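Local structure of anti-sigma-I factor RsgI3 (Clostridium thermocellum, 6QE7) at residues G218-W223 / L228-W233. The protein probably acts as the anti-sigma factor of SigI3, and its extracellular tandem PA14 domains, the part described here, bind pectin and polygalacturonic acid. Sequence-based numbering, arbitrary orientation.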
# COMPACT_ATOMS: atom_id res chain seq x y z
N GLY A 218 17.33 -21.76 -14.24
CA GLY A 218 18.59 -21.42 -13.55
C GLY A 218 18.33 -21.28 -12.08
O GLY A 218 17.51 -22.03 -11.54
N GLY A 219 19.09 -20.45 -11.40
CA GLY A 219 18.96 -20.24 -9.95
C GLY A 219 17.91 -19.17 -9.63
O GLY A 219 17.84 -18.15 -10.37
N VAL A 220 17.19 -19.36 -8.52
CA VAL A 220 16.16 -18.39 -8.03
C VAL A 220 16.33 -18.15 -6.54
O VAL A 220 16.70 -19.07 -5.78
CB VAL A 220 14.74 -18.90 -8.32
CG1 VAL A 220 14.41 -18.78 -9.79
CG2 VAL A 220 14.53 -20.32 -7.86
N ARG A 221 16.03 -16.93 -6.14
CA ARG A 221 15.66 -16.60 -4.74
C ARG A 221 14.39 -15.73 -4.76
O ARG A 221 14.28 -14.85 -5.66
CB ARG A 221 16.81 -15.86 -4.06
CG ARG A 221 18.04 -16.71 -3.81
CD ARG A 221 19.04 -15.88 -3.04
NE ARG A 221 19.96 -16.82 -2.42
CZ ARG A 221 21.26 -16.87 -2.68
NH1 ARG A 221 21.81 -16.03 -3.54
NH2 ARG A 221 22.01 -17.76 -2.05
N VAL A 222 13.51 -15.97 -3.77
CA VAL A 222 12.26 -15.17 -3.55
C VAL A 222 12.14 -14.77 -2.07
O VAL A 222 12.19 -15.64 -1.19
CB VAL A 222 10.99 -15.88 -3.97
CG1 VAL A 222 9.78 -14.98 -3.72
CG2 VAL A 222 11.06 -16.35 -5.45
N TRP A 223 12.07 -13.48 -1.86
CA TRP A 223 11.65 -12.86 -0.60
C TRP A 223 10.24 -12.25 -0.74
O TRP A 223 9.98 -11.56 -1.75
CB TRP A 223 12.60 -11.73 -0.29
CG TRP A 223 13.99 -12.13 0.05
CD1 TRP A 223 14.56 -12.24 1.29
CD2 TRP A 223 15.03 -12.36 -0.90
NE1 TRP A 223 15.89 -12.51 1.16
CE2 TRP A 223 16.22 -12.57 -0.17
CE3 TRP A 223 15.07 -12.34 -2.28
CZ2 TRP A 223 17.45 -12.81 -0.80
CZ3 TRP A 223 16.28 -12.61 -2.91
CH2 TRP A 223 17.45 -12.81 -2.18
N LEU A 228 12.90 -14.74 3.28
CA LEU A 228 13.43 -15.60 2.21
C LEU A 228 12.60 -16.85 2.23
O LEU A 228 12.76 -17.54 3.15
CB LEU A 228 14.90 -15.92 2.50
CG LEU A 228 15.51 -16.84 1.44
CD1 LEU A 228 15.48 -16.13 0.11
CD2 LEU A 228 16.93 -17.26 1.82
N ILE A 229 11.78 -17.13 1.23
CA ILE A 229 10.90 -18.32 1.26
C ILE A 229 11.27 -19.30 0.15
O ILE A 229 10.70 -20.40 0.17
CB ILE A 229 9.43 -17.88 1.18
CG1 ILE A 229 9.11 -17.20 -0.15
CG2 ILE A 229 9.09 -17.01 2.37
CD1 ILE A 229 7.62 -17.23 -0.48
N ILE A 230 12.01 -18.87 -0.85
CA ILE A 230 12.63 -19.78 -1.87
C ILE A 230 14.11 -19.49 -2.01
O ILE A 230 14.45 -18.31 -2.15
CB ILE A 230 11.90 -19.64 -3.19
CG1 ILE A 230 10.43 -20.00 -3.00
CG2 ILE A 230 12.58 -20.43 -4.30
CD1 ILE A 230 9.57 -19.94 -4.25
N ASP A 231 14.98 -20.52 -2.00
CA ASP A 231 16.46 -20.33 -2.11
C ASP A 231 17.07 -21.51 -2.86
O ASP A 231 17.44 -22.46 -2.25
CB ASP A 231 17.06 -20.14 -0.72
CG ASP A 231 18.50 -19.65 -0.69
OD1 ASP A 231 18.98 -19.19 -1.73
OD2 ASP A 231 19.09 -19.67 0.43
N ASN A 232 17.08 -21.46 -4.17
CA ASN A 232 17.69 -22.50 -5.02
C ASN A 232 18.59 -21.79 -6.04
O ASN A 232 18.31 -21.80 -7.22
CB ASN A 232 16.59 -23.38 -5.59
CG ASN A 232 17.14 -24.54 -6.39
OD1 ASN A 232 18.30 -24.94 -6.16
ND2 ASN A 232 16.34 -25.04 -7.33
N TRP A 233 19.59 -21.10 -5.56
CA TRP A 233 20.44 -20.22 -6.39
C TRP A 233 21.39 -21.04 -7.28
O TRP A 233 21.84 -20.45 -8.28
CB TRP A 233 21.22 -19.29 -5.48
CG TRP A 233 21.89 -18.19 -6.19
CD1 TRP A 233 23.22 -17.86 -6.17
CD2 TRP A 233 21.25 -17.22 -7.03
NE1 TRP A 233 23.45 -16.78 -6.97
CE2 TRP A 233 22.27 -16.37 -7.52
CE3 TRP A 233 19.93 -17.03 -7.44
CZ2 TRP A 233 21.98 -15.30 -8.36
CZ3 TRP A 233 19.66 -16.00 -8.32
CH2 TRP A 233 20.66 -15.11 -8.72
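A beta hairpin at the margin of a sheet in the second PA14 domain pairs 219-223 with 228-232, their axes 172° apart and thus antiparallel. Val220 and Asn232 form a hydrogen-bonded pair, with Val220 N 3.0 Å from Asn232 O. Near the turn the register slips by one: Val222 O accepts from both Ile229 N (2.9 Å) and Ile230 N (3.3 Å), the signature of a classic bulge. Arg221 loses more surface to the opposite segment than any other residue, on the face it shares with Trp223, Leu228 and Asp231. With CG anti to its carbonyl carbon (chi1 -68°) and an extended chain onward to NE, it runs beside Asp231, and Arg221 NE bonds Asp231 OD1 at 2.7 Å from above the carboxylate plane, a bent salt bridge (139° at the hydrogen). The Arg221 guanidinium also lies nearly flat on Trp233, with Arg221 NH1 3.4 Å from Trp233 CG, an off-centre cation-pi stack. Closer to the turn, Leu228 CD1 rests over the Trp223 ring, 3.6 Å from CE2. Val220, Val222 and Ile230 pack on the other face, against Thr214 of strand 208-216, while backbone bonds join 219-223 to strand 254-263. This is a bulged antiparallel hairpin bordering one sheet of the PA14 beta sandwich.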